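Local coordinates for polyhedrin (Orgyia pseudotsugata cypovirus 5, PDB 5A8U), which forms the crystalline matrix of the viral occlusion bodies (polyhedra), which protect the virus from the outside environment until insect larvae ingest them, at residues A[29-34]-A[45-50]; A[51-56]-A[193-198]; A[113-118]-A[241-246]; A[158-163]-A[173-178]. All blocks are in the same frame, centred on the assembly; numbering follows the deposited sequence.

Interaction 1. Residues A[29-34]-A[45-50]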
loop_
_atom_site.group_PDB
_atom_site.type_symbol
_atom_site.label_atom_id
_atom_site.label_comp_id
_atom_site.label_asym_id
_atom_site.label_seq_id
_atom_site.Cartn_x
_atom_site.Cartn_y
_atom_site.Cartn_z
ATOM N N GLY A 29 0.392 -17.972 10.482
ATOM C CA GLY A 29 0.464 -16.527 10.477
ATOM C C GLY A 29 1.377 -15.936 11.531
ATOM O O GLY A 29 1.488 -16.455 12.639
ATOM N N ILE A 30 2.046 -14.845 11.167
ATOM C CA ILE A 30 2.721 -13.985 12.128
ATOM C C ILE A 30 1.917 -12.690 12.133
ATOM O O ILE A 30 1.395 -12.281 11.093
ATOM C CB ILE A 30 4.218 -13.716 11.747
ATOM C CG1 ILE A 30 4.362 -13.229 10.304
ATOM C CG2 ILE A 30 5.080 -14.977 11.968
ATOM C CD1 ILE A 30 5.776 -12.670 9.980
ATOM N N ASN A 31 1.776 -12.081 13.308
ATOM C CA ASN A 31 0.959 -10.878 13.462
ATOM C C ASN A 31 1.794 -9.746 14.016
ATOM O O ASN A 31 2.605 -9.939 14.913
ATOM C CB ASN A 31 -0.219 -11.126 14.401
ATOM C CG ASN A 31 -1.367 -11.830 13.724
ATOM O OD1 ASN A 31 -2.318 -11.202 13.273
ATOM N ND2 ASN A 31 -1.280 -13.156 13.643
ATOM N N VAL A 32 1.584 -8.562 13.470
ATOM C CA VAL A 32 2.174 -7.353 14.009
ATOM C C VAL A 32 1.016 -6.407 14.247
ATOM O O VAL A 32 0.201 -6.181 13.354
ATOM C CB VAL A 32 3.181 -6.739 13.028
ATOM C CG1 VAL A 32 3.744 -5.447 13.594
ATOM C CG2 VAL A 32 4.311 -7.753 12.776
ATOM N N THR A 33 0.918 -5.889 15.467
ATOM C CA THR A 33 -0.141 -4.964 15.816
ATOM C C THR A 33 0.482 -3.676 16.349
ATOM O O THR A 33 1.416 -3.690 17.166
ATOM C CB THR A 33 -1.112 -5.567 16.843
ATOM O OG1 THR A 33 -1.578 -6.830 16.352
ATOM C CG2 THR A 33 -2.340 -4.651 17.058
ATOM N N VAL A 34 0.007 -2.562 15.819
ATOM C CA VAL A 34 0.351 -1.269 16.381
ATOM C C VAL A 34 -0.883 -0.739 17.076
ATOM O O VAL A 34 -1.955 -0.637 16.469
ATOM C CB VAL A 34 0.784 -0.280 15.289
ATOM C CG1 VAL A 34 0.716 1.190 15.794
ATOM C CG2 VAL A 34 2.156 -0.649 14.790
ATOM N N VAL A 45 -6.142 0.696 16.466
ATOM C CA VAL A 45 -5.469 -0.568 16.200
ATOM C C VAL A 45 -5.198 -0.735 14.714
ATOM O O VAL A 45 -6.075 -0.506 13.880
ATOM C CB VAL A 45 -6.365 -1.739 16.639
ATOM C CG1 VAL A 45 -5.717 -3.112 16.303
ATOM C CG2 VAL A 45 -6.703 -1.606 18.147
ATOM N N TYR A 46 -3.977 -1.140 14.396
ATOM C CA TYR A 46 -3.633 -1.618 13.065
ATOM C C TYR A 46 -2.981 -2.973 13.236
ATOM O O TYR A 46 -2.023 -3.105 13.995
ATOM C CB TYR A 46 -2.622 -0.677 12.402
ATOM C CG TYR A 46 -3.171 0.694 12.073
ATOM C CD1 TYR A 46 -3.846 0.920 10.874
ATOM C CD2 TYR A 46 -3.023 1.752 12.963
ATOM C CE1 TYR A 46 -4.355 2.186 10.574
ATOM C CE2 TYR A 46 -3.521 3.002 12.673
ATOM C CZ TYR A 46 -4.198 3.207 11.488
ATOM O OH TYR A 46 -4.690 4.460 11.187
ATOM N N ASN A 47 -3.507 -3.978 12.538
ATOM C CA ASN A 47 -3.024 -5.353 12.614
ATOM C C ASN A 47 -2.662 -5.895 11.226
ATOM O O ASN A 47 -3.513 -6.002 10.351
ATOM C CB ASN A 47 -4.062 -6.243 13.328
ATOM C CG ASN A 47 -3.769 -7.734 13.185
ATOM O OD1 ASN A 47 -4.521 -8.458 12.540
ATOM N ND2 ASN A 47 -2.660 -8.190 13.767
ATOM N N TRP A 48 -1.378 -6.181 11.035
ATOM C CA TRP A 48 -0.865 -6.804 9.806
ATOM C C TRP A 48 -0.600 -8.302 10.024
ATOM O O TRP A 48 -0.192 -8.711 11.108
ATOM C CB TRP A 48 0.452 -6.154 9.395
ATOM C CG TRP A 48 0.421 -4.710 8.980
ATOM C CD1 TRP A 48 0.438 -4.220 7.702
ATOM C CD2 TRP A 48 0.470 -3.566 9.847
ATOM N NE1 TRP A 48 0.466 -2.841 7.723
ATOM C CE2 TRP A 48 0.476 -2.420 9.028
ATOM C CE3 TRP A 48 0.481 -3.403 11.235
ATOM C CZ2 TRP A 48 0.502 -1.127 9.557
ATOM C CZ3 TRP A 48 0.513 -2.117 11.757
ATOM C CH2 TRP A 48 0.524 -0.999 10.921
ATOM N N GLN A 49 -0.812 -9.118 8.988
ATOM C CA GLN A 49 -0.506 -10.539 9.066
ATOM C C GLN A 49 0.363 -10.910 7.874
ATOM O O GLN A 49 0.350 -10.225 6.852
ATOM C CB GLN A 49 -1.785 -11.378 8.993
ATOM C CG GLN A 49 -2.829 -11.065 10.029
ATOM C CD GLN A 49 -4.078 -11.905 9.841
ATOM O OE1 GLN A 49 -4.016 -13.144 9.858
ATOM N NE2 GLN A 49 -5.219 -11.236 9.644
ATOM N N GLY A 50 1.118 -11.995 7.996
ATOM C CA GLY A 50 1.927 -12.471 6.884
ATOM C C GLY A 50 2.489 -13.839 7.223
ATOM O O GLY A 50 2.262 -14.345 8.307
#
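Trp48 and Val34, which lose the most surface here (70 and 67 Å²), meet on one face of a β hairpin built from strands 30-37 and 43-50. Val34 CG2 approaches the indole obliquely, 3.7 Å from Trp48 CZ3. The tryptophan's CG lies anti to its own carbonyl carbon (chi1 -65°), which turns the six-membered ring diagonally across to Val34 on the partner strand; Val32 O then lies at the ring edge, 3.5 Å from Trp48 CE3. Ile54 and Phe192 add to the packing on this side, Phe192 edge-to-face with the indole.

The axes of the short strands 30-34 and 45-50 come within 4.7 Å, their directions 162° apart. Ile30-Gly50, Val32-Trp48 and Val34-Tyr46 are hydrogen-bonded pairs; six backbone bonds join them, among them Trp48 N to Val32 O at 2.8 Å.

The other face is polar. Asn47 ND2 donates to Asn31 OD1 at 3.1 Å, nearly straight (167°) and on a lone pair, with the two amides almost coplanar. The same nitrogen gives a more bent bond to Thr33 OG1, also 3.1 Å, while Asn47 OD1 accepts from Arg241.

One buried amide nitrogen therefore spends both hydrogens on the neighbouring strand and its oxygen on Arg241, which fixes the amide's flip and ties the polar face of the hairpin to helix 230-241.

Interaction 2. Residues A[51-56]-A[193-198]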
loop_
_atom_site.group_PDB
_atom_site.type_symbol
_atom_site.label_atom_id
_atom_site.label_comp_id
_atom_site.label_asym_id
_atom_site.label_seq_id
_atom_site.Cartn_x
_atom_site.Cartn_y
_atom_site.Cartn_z
ATOM N N THR A 51 3.216 -14.439 6.290
ATOM C CA THR A 51 3.754 -15.770 6.505
ATOM C C THR A 51 5.264 -15.727 6.732
ATOM O O THR A 51 5.749 -16.300 7.692
ATOM C CB THR A 51 3.440 -16.663 5.312
ATOM O OG1 THR A 51 3.709 -15.934 4.101
ATOM C CG2 THR A 51 1.978 -17.072 5.349
ATOM N N GLU A 52 5.997 -15.029 5.866
ATOM C CA GLU A 52 7.461 -15.032 5.915
ATOM C C GLU A 52 8.007 -13.686 6.352
ATOM O O GLU A 52 9.064 -13.591 6.981
ATOM C CB GLU A 52 8.024 -15.324 4.512
ATOM C CG GLU A 52 7.741 -16.727 3.987
ATOM C CD GLU A 52 8.645 -17.805 4.554
ATOM O OE1 GLU A 52 9.616 -17.511 5.296
ATOM O OE2 GLU A 52 8.383 -18.981 4.227
ATOM N N VAL A 53 7.301 -12.634 5.965
ATOM C CA VAL A 53 7.758 -11.293 6.238
ATOM C C VAL A 53 6.540 -10.415 6.468
ATOM O O VAL A 53 5.487 -10.566 5.831
ATOM C CB VAL A 53 8.598 -10.759 5.073
ATOM C CG1 VAL A 53 7.754 -10.659 3.815
ATOM C CG2 VAL A 53 9.215 -9.406 5.415
ATOM N N ILE A 54 6.667 -9.521 7.424
ATOM C CA ILE A 54 5.614 -8.562 7.645
ATOM C C ILE A 54 6.265 -7.192 7.783
ATOM O O ILE A 54 7.120 -6.986 8.634
ATOM C CB ILE A 54 4.789 -8.970 8.862
ATOM C CG1 ILE A 54 3.539 -8.117 8.980
ATOM C CG2 ILE A 54 5.594 -8.854 10.100
ATOM C CD1 ILE A 54 2.571 -8.707 9.972
ATOM N N ALA A 55 5.857 -6.268 6.918
ATOM C CA ALA A 55 6.506 -4.978 6.792
ATOM C C ALA A 55 5.408 -3.958 6.576
ATOM O O ALA A 55 4.367 -4.269 5.998
ATOM C CB ALA A 55 7.451 -4.980 5.594
ATOM N N GLY A 56 5.640 -2.728 7.011
ATOM C CA GLY A 56 4.600 -1.735 6.867
ATOM C C GLY A 56 5.051 -0.423 7.471
ATOM O O GLY A 56 6.194 -0.298 7.926
ATOM N N GLU A 193 9.769 -3.897 10.214
ATOM C CA GLU A 193 9.960 -5.169 9.492
ATOM C C GLU A 193 10.026 -6.290 10.505
ATOM O O GLU A 193 10.742 -6.188 11.493
ATOM C CB GLU A 193 11.259 -5.161 8.677
ATOM C CG GLU A 193 11.390 -3.964 7.744
ATOM C CD GLU A 193 12.751 -3.870 7.068
ATOM O OE1 GLU A 193 13.691 -4.589 7.496
ATOM O OE2 GLU A 193 12.878 -3.087 6.104
ATOM N N VAL A 194 9.273 -7.347 10.263
ATOM C CA VAL A 194 9.258 -8.509 11.152
ATOM C C VAL A 194 9.397 -9.755 10.279
ATOM O O VAL A 194 8.828 -9.834 9.192
ATOM C CB VAL A 194 7.945 -8.553 11.943
ATOM C CG1 VAL A 194 7.685 -9.933 12.597
ATOM C CG2 VAL A 194 7.897 -7.416 12.962
ATOM N N TYR A 195 10.171 -10.711 10.766
ATOM C CA TYR A 195 10.583 -11.853 9.978
ATOM C C TYR A 195 10.296 -13.197 10.644
ATOM O O TYR A 195 10.468 -13.361 11.844
ATOM C CB TYR A 195 12.097 -11.758 9.706
ATOM C CG TYR A 195 12.506 -10.522 8.935
ATOM C CD1 TYR A 195 12.804 -9.338 9.595
ATOM C CD2 TYR A 195 12.601 -10.546 7.546
ATOM C CE1 TYR A 195 13.182 -8.204 8.899
ATOM C CE2 TYR A 195 12.987 -9.432 6.839
ATOM C CZ TYR A 195 13.280 -8.264 7.514
ATOM O OH TYR A 195 13.662 -7.143 6.834
ATOM N N ARG A 196 9.889 -14.158 9.819
ATOM C CA ARG A 196 9.670 -15.540 10.221
ATOM C C ARG A 196 10.915 -16.174 10.827
ATOM O O ARG A 196 12.017 -16.075 10.265
ATOM C CB ARG A 196 9.242 -16.319 8.966
ATOM C CG ARG A 196 9.384 -17.832 9.007
ATOM C CD ARG A 196 8.338 -18.482 9.867
ATOM N NE ARG A 196 6.966 -18.106 9.511
ATOM C CZ ARG A 196 5.914 -18.476 10.230
ATOM N NH1 ARG A 196 6.108 -19.222 11.313
ATOM N NH2 ARG A 196 4.687 -18.108 9.887
ATOM N N TYR A 197 10.743 -16.854 11.964
ATOM C CA TYR A 197 11.776 -17.747 12.453
ATOM C C TYR A 197 11.765 -19.011 11.600
ATOM O O TYR A 197 10.727 -19.665 11.413
ATOM C CB TYR A 197 11.522 -18.134 13.912
ATOM C CG TYR A 197 12.527 -19.121 14.448
ATOM C CD1 TYR A 197 13.846 -18.757 14.623
ATOM C CD2 TYR A 197 12.149 -20.426 14.765
ATOM C CE1 TYR A 197 14.784 -19.666 15.116
ATOM C CE2 TYR A 197 13.070 -21.345 15.263
ATOM C CZ TYR A 197 14.386 -20.952 15.433
ATOM O OH TYR A 197 15.309 -21.841 15.940
ATOM N N ARG A 198 12.922 -19.350 11.073
ATOM C CA ARG A 198 13.030 -20.503 10.184
ATOM C C ARG A 198 13.616 -21.670 10.948
ATOM O O ARG A 198 14.536 -21.493 11.753
ATOM C CB ARG A 198 13.903 -20.138 8.993
ATOM C CG ARG A 198 13.207 -19.194 7.999
ATOM C CD ARG A 198 12.285 -19.963 7.045
ATOM N NE ARG A 198 13.067 -20.901 6.241
ATOM C CZ ARG A 198 13.070 -22.224 6.399
ATOM N NH1 ARG A 198 12.284 -22.809 7.300
ATOM N NH2 ARG A 198 13.862 -22.966 5.636
#
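Thr51 presents its carbonyl to Arg196 at the start of an antiparallel pairing between strands 53-58 and 189-195. Thr51 O takes two hydrogen bonds from the guanidinium, gripped side-on: Arg196 NE at 2.8 Å, nearly in line with the carbonyl bond, and Arg196 NH2 at 3.0 Å, on a lone pair. Both keep the oxygen within 8° of the guanidinium plane. The arginine chain folds at chi2 and chi3 (74° and 54°), which turns its head back to this carbonyl.

Glu52 O follows, accepting from Arg196 N at 3.0 Å with the donor well above the carbonyl plane. The Glu52 carboxylate comes against the aliphatic part of the same arginine, OE1 3.7 Å from Arg196 CG, without reaching the charged nitrogens.

At Val53 the regular strand begins, paired with Tyr195 in a non-hydrogen-bonded position; Val53 CG2 packs obliquely against the ring, 4.0 Å from Tyr195 CE2. Ile54 and Val194 form the hydrogen-bonded pair, Ile54 N to Val194 O at 2.8 Å and Val194 N to Ile54 O at 2.7 Å, and their side chains lie alongside each other, facing Val32. Ala55 then pairs with Glu193, whose OE1 accepts from Tyr195 OH at 2.6 Å and whose carboxylate forms salt bridges to Arg124 and Arg126.

Arg196 also donates through NH1 to Arg23 O and through NH2 to Ser28 OG. The neutral oxygens that its guanidinium meets here, two carbonyls and a hydroxyl, probably supply much of the stabilisation of this buried cation, with Glu52 OE1 near but not paired.

Interaction 3. Residues A[113-118]-A[241-246]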
loop_
_atom_site.group_PDB
_atom_site.type_symbol
_atom_site.label_atom_id
_atom_site.label_comp_id
_atom_site.label_asym_id
_atom_site.label_seq_id
_atom_site.Cartn_x
_atom_site.Cartn_y
_atom_site.Cartn_z
ATOM N N ILE A 113 3.210 -4.782 19.132
ATOM C CA ILE A 113 3.112 -6.174 19.556
ATOM C C ILE A 113 3.404 -7.098 18.384
ATOM O O ILE A 113 2.821 -6.956 17.323
ATOM C CB ILE A 113 1.706 -6.506 20.081
ATOM C CG1 ILE A 113 1.186 -5.373 20.971
ATOM C CG2 ILE A 113 1.711 -7.858 20.787
ATOM C CD1 ILE A 113 -0.290 -5.507 21.329
ATOM N N VAL A 114 4.297 -8.059 18.587
ATOM C CA VAL A 114 4.648 -8.989 17.520
ATOM C C VAL A 114 4.382 -10.399 18.028
ATOM O O VAL A 114 4.842 -10.748 19.102
ATOM C CB VAL A 114 6.140 -8.865 17.143
ATOM C CG1 VAL A 114 6.488 -9.838 16.013
ATOM C CG2 VAL A 114 6.476 -7.422 16.727
ATOM N N GLN A 115 3.621 -11.195 17.279
ATOM C CA GLN A 115 3.235 -12.532 17.743
ATOM C C GLN A 115 3.398 -13.615 16.661
ATOM O O GLN A 115 3.095 -13.386 15.494
ATOM C CB GLN A 115 1.787 -12.501 18.263
ATOM C CG GLN A 115 1.188 -13.884 18.550
ATOM C CD GLN A 115 -0.190 -13.805 19.189
ATOM O OE1 GLN A 115 -0.592 -12.754 19.700
ATOM N NE2 GLN A 115 -0.920 -14.921 19.171
ATOM N N GLY A 116 3.885 -14.792 17.057
ATOM C CA GLY A 116 4.039 -15.894 16.118
ATOM C C GLY A 116 5.404 -16.509 16.310
ATOM O O GLY A 116 6.084 -16.173 17.271
ATOM N N SER A 117 5.818 -17.381 15.394
ATOM C CA SER A 117 7.173 -17.940 15.450
ATOM C C SER A 117 8.081 -17.011 14.653
ATOM O O SER A 117 8.238 -17.139 13.426
ATOM C CB SER A 117 7.205 -19.362 14.889
ATOM O OG SER A 117 8.516 -19.900 14.978
ATOM N N VAL A 118 8.664 -16.057 15.371
ATOM C CA VAL A 118 9.320 -14.898 14.776
ATOM C C VAL A 118 10.818 -14.934 15.053
ATOM O O VAL A 118 11.246 -15.379 16.109
ATOM C CB VAL A 118 8.692 -13.603 15.351
ATOM C CG1 VAL A 118 9.551 -12.334 15.037
ATOM C CG2 VAL A 118 7.235 -13.474 14.873
ATOM N N ARG A 241 -9.355 -13.114 18.974
ATOM C CA ARG A 241 -8.380 -13.449 17.921
ATOM C C ARG A 241 -7.218 -14.250 18.511
ATOM O O ARG A 241 -6.332 -14.693 17.772
ATOM C CB ARG A 241 -7.812 -12.193 17.252
ATOM C CG ARG A 241 -8.752 -11.436 16.316
ATOM C CD ARG A 241 -8.727 -11.966 14.863
ATOM N NE ARG A 241 -7.365 -12.190 14.371
ATOM C CZ ARG A 241 -6.658 -11.332 13.637
ATOM N NH1 ARG A 241 -7.172 -10.170 13.250
ATOM N NH2 ARG A 241 -5.422 -11.649 13.273
ATOM N N GLU A 242 -7.217 -14.406 19.834
ATOM C CA GLU A 242 -6.097 -15.026 20.564
ATOM C C GLU A 242 -4.787 -14.292 20.268
ATOM O O GLU A 242 -3.712 -14.904 20.161
ATOM C CB GLU A 242 -6.005 -16.548 20.319
ATOM C CG GLU A 242 -7.289 -17.271 20.724
ATOM C CD GLU A 242 -7.231 -18.796 20.619
ATOM O OE1 GLU A 242 -6.120 -19.374 20.649
ATOM O OE2 GLU A 242 -8.317 -19.412 20.506
ATOM N N LEU A 243 -4.899 -12.969 20.181
ATOM C CA LEU A 243 -3.753 -12.079 20.071
ATOM C C LEU A 243 -3.367 -11.602 21.466
ATOM O O LEU A 243 -4.183 -11.003 22.162
ATOM C CB LEU A 243 -4.113 -10.871 19.199
ATOM C CG LEU A 243 -4.261 -11.142 17.699
ATOM C CD1 LEU A 243 -4.897 -9.965 16.987
ATOM C CD2 LEU A 243 -2.893 -11.436 17.111
ATOM N N VAL A 244 -2.134 -11.859 21.888
ATOM C CA VAL A 244 -1.696 -11.354 23.182
ATOM C C VAL A 244 -1.520 -9.851 23.143
ATOM O O VAL A 244 -1.264 -9.254 22.093
ATOM C CB VAL A 244 -0.407 -12.026 23.709
ATOM C CG1 VAL A 244 -0.717 -13.442 24.214
ATOM C CG2 VAL A 244 0.685 -12.014 22.643
ATOM N N TYR A 245 -1.660 -9.239 24.305
ATOM C CA TYR A 245 -1.735 -7.795 24.410
ATOM C C TYR A 245 -1.394 -7.462 25.850
ATOM O O TYR A 245 -1.846 -8.138 26.771
ATOM C CB TYR A 245 -3.176 -7.366 24.102
ATOM C CG TYR A 245 -3.464 -5.896 24.240
ATOM C CD1 TYR A 245 -3.787 -5.337 25.471
ATOM C CD2 TYR A 245 -3.438 -5.058 23.126
ATOM C CE1 TYR A 245 -4.055 -3.987 25.597
ATOM C CE2 TYR A 245 -3.715 -3.698 23.246
ATOM C CZ TYR A 245 -4.020 -3.178 24.487
ATOM O OH TYR A 245 -4.287 -1.842 24.616
ATOM N N GLN A 246 -0.605 -6.420 26.060
ATOM C CA GLN A 246 -0.289 -6.023 27.423
ATOM C C GLN A 246 -1.133 -4.810 27.814
ATOM O O GLN A 246 -1.105 -3.771 27.146
ATOM C CB GLN A 246 1.201 -5.704 27.568
ATOM C CG GLN A 246 1.596 -5.392 29.005
ATOM C CD GLN A 246 3.036 -4.946 29.109
ATOM O OE1 GLN A 246 3.361 -3.793 28.826
ATOM N NE2 GLN A 246 3.918 -5.870 29.489
HETATM O O HOH W 1 -0.517 -9.986 19.443
#
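Gln115, the last residue of strand 109-115, clasps the chain just after helix 230-241, where Glu242 with its positive phi completes a Schellman motif. The side chain runs out fully extended (chi1 170°), so that its terminal amide lies beside the backbone of 242-244 and works in both directions. Gln115 NE2 donates to Glu242 O at 3.0 Å, almost straight at 173° and in the amide plane. Gln115 OE1 accepts from Val244 N at 2.8 Å, with the donor tilted 22° from the carbonyl plane.

This is the tight part: Gln115 gives up 79 Å² of surface, and Val244 CG2 presses to 3.3 Å from its OE1. Packing by Val145 of the second subunit covers the glutamine as well.

Toward Tyr245 the contact thins. Ile113 CD1 touches the ring obliquely, 3.7 Å from Tyr245 CD2, and the phenol's hydroxyl is engaged elsewhere, with Glu230. The more open side is at Glu242, the partly exposed member of the contact, which turns its carboxylate away from the strand to make a salt bridge with Arg146 of the second subunit.

Between Gln115 and the thinner part one water bridges the segments: it donates to Gln115 OE1 and to Val244 O, at 2.8 Å from each oxygen. OE1 thus receives two hydrogens, one from Val244 N and one from the water.

Interaction 4. Residues A[158-163]-A[173-178]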
loop_
_atom_site.group_PDB
_atom_site.type_symbol
_atom_site.label_atom_id
_atom_site.label_comp_id
_atom_site.label_asym_id
_atom_site.label_seq_id
_atom_site.Cartn_x
_atom_site.Cartn_y
_atom_site.Cartn_z
ATOM N N ASN A 158 14.466 -5.748 19.819
ATOM C CA ASN A 158 14.178 -7.001 20.505
ATOM C C ASN A 158 14.464 -6.962 22.004
ATOM O O ASN A 158 13.632 -7.365 22.817
ATOM C CB ASN A 158 14.936 -8.176 19.869
ATOM C CG ASN A 158 14.561 -9.499 20.496
ATOM O OD1 ASN A 158 13.383 -9.774 20.722
ATOM N ND2 ASN A 158 15.555 -10.321 20.788
ATOM N N SER A 159 15.635 -6.475 22.385
ATOM C CA SER A 159 16.002 -6.554 23.803
ATOM C C SER A 159 15.107 -5.698 24.707
ATOM O O SER A 159 14.968 -5.999 25.896
ATOM C CB SER A 159 17.494 -6.253 24.028
ATOM O OG SER A 159 17.818 -4.915 23.703
ATOM N N LYS A 160 14.486 -4.657 24.151
ATOM C CA LYS A 160 13.554 -3.819 24.922
ATOM C C LYS A 160 12.118 -4.364 24.924
ATOM O O LYS A 160 11.262 -3.872 25.655
ATOM C CB LYS A 160 13.536 -2.387 24.373
ATOM C CG LYS A 160 14.791 -1.566 24.652
ATOM C CD LYS A 160 14.576 -0.129 24.186
ATOM C CE LYS A 160 15.549 0.841 24.868
ATOM N NZ LYS A 160 15.114 2.272 24.752
ATOM N N MET A 161 11.842 -5.366 24.101
ATOM C CA MET A 161 10.493 -5.932 24.071
ATOM C C MET A 161 10.270 -6.884 25.248
ATOM O O MET A 161 11.206 -7.556 25.694
ATOM C CB MET A 161 10.246 -6.642 22.746
ATOM C CG MET A 161 10.490 -5.741 21.545
ATOM S SD MET A 161 9.959 -6.533 20.008
ATOM C CE MET A 161 8.189 -6.289 20.106
ATOM N N GLN A 162 9.035 -6.911 25.752
ATOM C CA GLN A 162 8.672 -7.735 26.885
ATOM C C GLN A 162 7.992 -8.998 26.395
ATOM O O GLN A 162 7.102 -8.943 25.555
ATOM C CB GLN A 162 7.730 -6.963 27.814
ATOM C CG GLN A 162 8.310 -5.662 28.334
ATOM C CD GLN A 162 7.350 -4.957 29.262
ATOM O OE1 GLN A 162 6.766 -5.582 30.136
ATOM N NE2 GLN A 162 7.170 -3.662 29.070
ATOM N N PRO A 163 8.391 -10.151 26.941
ATOM C CA PRO A 163 7.786 -11.407 26.494
ATOM C C PRO A 163 6.349 -11.536 26.993
ATOM O O PRO A 163 6.051 -11.234 28.149
ATOM C CB PRO A 163 8.670 -12.478 27.145
ATOM C CG PRO A 163 9.881 -11.763 27.649
ATOM C CD PRO A 163 9.438 -10.372 27.956
ATOM N N LYS A 173 5.882 -10.713 21.771
ATOM C CA LYS A 173 6.583 -9.723 22.569
ATOM C C LYS A 173 5.958 -8.366 22.330
ATOM O O LYS A 173 5.408 -8.100 21.255
ATOM C CB LYS A 173 8.072 -9.671 22.218
ATOM C CG LYS A 173 8.808 -10.992 22.389
ATOM C CD LYS A 173 10.304 -10.686 22.352
ATOM C CE LYS A 173 11.195 -11.887 22.424
ATOM N NZ LYS A 173 12.585 -11.358 22.696
ATOM N N SER A 174 6.045 -7.510 23.336
ATOM C CA SER A 174 5.424 -6.198 23.248
ATOM C C SER A 174 6.408 -5.116 23.638
ATOM O O SER A 174 7.216 -5.289 24.562
ATOM C CB SER A 174 4.200 -6.143 24.183
ATOM O OG SER A 174 3.696 -4.827 24.275
ATOM N N TYR A 175 6.333 -3.985 22.946
ATOM C CA TYR A 175 7.147 -2.835 23.297
ATOM C C TYR A 175 6.227 -1.634 23.525
ATOM O O TYR A 175 5.447 -1.246 22.633
ATOM C CB TYR A 175 8.179 -2.546 22.194
ATOM C CG TYR A 175 9.011 -1.317 22.462
ATOM C CD1 TYR A 175 9.688 -1.173 23.665
ATOM C CD2 TYR A 175 9.132 -0.306 21.509
ATOM C CE1 TYR A 175 10.462 -0.046 23.932
ATOM C CE2 TYR A 175 9.909 0.832 21.762
ATOM C CZ TYR A 175 10.561 0.956 22.986
ATOM O OH TYR A 175 11.328 2.071 23.258
ATOM N N TYR A 176 6.312 -1.050 24.717
ATOM C CA TYR A 176 5.505 0.124 25.034
ATOM C C TYR A 176 6.383 1.360 25.013
ATOM O O TYR A 176 7.471 1.378 25.605
ATOM C CB TYR A 176 4.839 -0.023 26.422
ATOM C CG TYR A 176 4.077 1.209 26.852
ATOM C CD1 TYR A 176 2.749 1.392 26.468
ATOM C CD2 TYR A 176 4.679 2.184 27.637
ATOM C CE1 TYR A 176 2.043 2.515 26.853
ATOM C CE2 TYR A 176 3.978 3.317 28.032
ATOM C CZ TYR A 176 2.660 3.471 27.640
ATOM O OH TYR A 176 1.965 4.593 28.020
ATOM N N VAL A 177 5.931 2.401 24.324
ATOM C CA VAL A 177 6.730 3.625 24.306
ATOM C C VAL A 177 5.899 4.898 24.281
ATOM O O VAL A 177 4.884 5.006 23.587
ATOM C CB VAL A 177 7.768 3.633 23.162
ATOM C CG1 VAL A 177 7.062 3.768 21.814
ATOM C CG2 VAL A 177 8.782 4.769 23.357
ATOM N N ARG A 178 6.334 5.861 25.084
ATOM C CA ARG A 178 5.698 7.155 25.139
ATOM C C ARG A 178 6.295 8.080 24.092
ATOM O O ARG A 178 7.503 8.069 23.838
ATOM C CB ARG A 178 5.869 7.767 26.530
ATOM C CG ARG A 178 5.118 7.041 27.632
ATOM C CD ARG A 178 3.743 7.633 27.846
ATOM N NE ARG A 178 3.034 7.002 28.960
ATOM C CZ ARG A 178 3.094 7.416 30.221
ATOM N NH1 ARG A 178 3.835 8.464 30.544
ATOM N NH2 ARG A 178 2.403 6.788 31.162
HETATM O O HOH W 2 13.176 -9.473 25.081
#
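Lys160 and Tyr175 run alongside each other in the same direction: the extended lysine chain follows the ring, with Lys160 CB 3.9 Å from Tyr175 CE1. Met161 instead stands roughly perpendicular to Tyr175, placing its CG 4.0 Å from Tyr175 CB. Its chain then bends at the thioether (chi3 78°), bringing the methyl CE to 3.5 Å from Lys173 O and into the neighbourhood of Phe112 and Val114.

Lys173 buries the most surface, 113 Å². Its chain is extended beyond CG and runs past Met161, CB to CB 3.8 Å, before crossing Asn158 at a slant. There Lys173 NZ donates to Asn158 OD1 at 2.7 Å, tilted 24° from the carbonyl plane. A water accepts from the same NZ and donates to both Asn158 O and Met161 O, linking the ammonium to the backbone of the 3-10 turn and of Met161 just after it. Met161 N also bonds back to Asn158 O at 3.0 Å.

The backbone that carries them is the β hairpin of strands 162-166 and 169-178, antiparallel at the edge of the large sheet. Gln162 N to Ser174 O, at 2.7 Å and 176°, and Ser174 N to Gln162 O define the hydrogen-bonded pair. On the face of this pair, Ser174 OG bonds to Gln111, and the end of Gln162 reaches Gln246.

The lysine charge is probably stabilised by neutral oxygens, a side-chain amide directly and two carbonyls through water, which ties the turn to strand 169-178; Met161 and the Lys160 chain add apolar contact.

How the interactions relate
Interactions 1, 3 and 4 all reach one antiparallel sheet, in which strand 109-115 sits between strands 30-37 and 169-178. Interaction 3 is therefore the middle term: Thr33 N lies 2.9 Å from Ile113 O, and Val114 O lies 2.9 Å from Lys173 N. A side-chain link, Gln246 NE2 to Gln162 OE1 at 2.9 Å, also joins it to interaction 4. Interaction 2 belongs to a separate three-stranded sheet; Val194 CG2 packs 3.6 Å from Val32 CG2 of interaction 1, and Tyr197 N meets Ser117 O of interaction 3. Interactions 2 and 4 have centres about 17 Å apart. The second subunit touches interactions 1, 2 and 3, the third interaction 2.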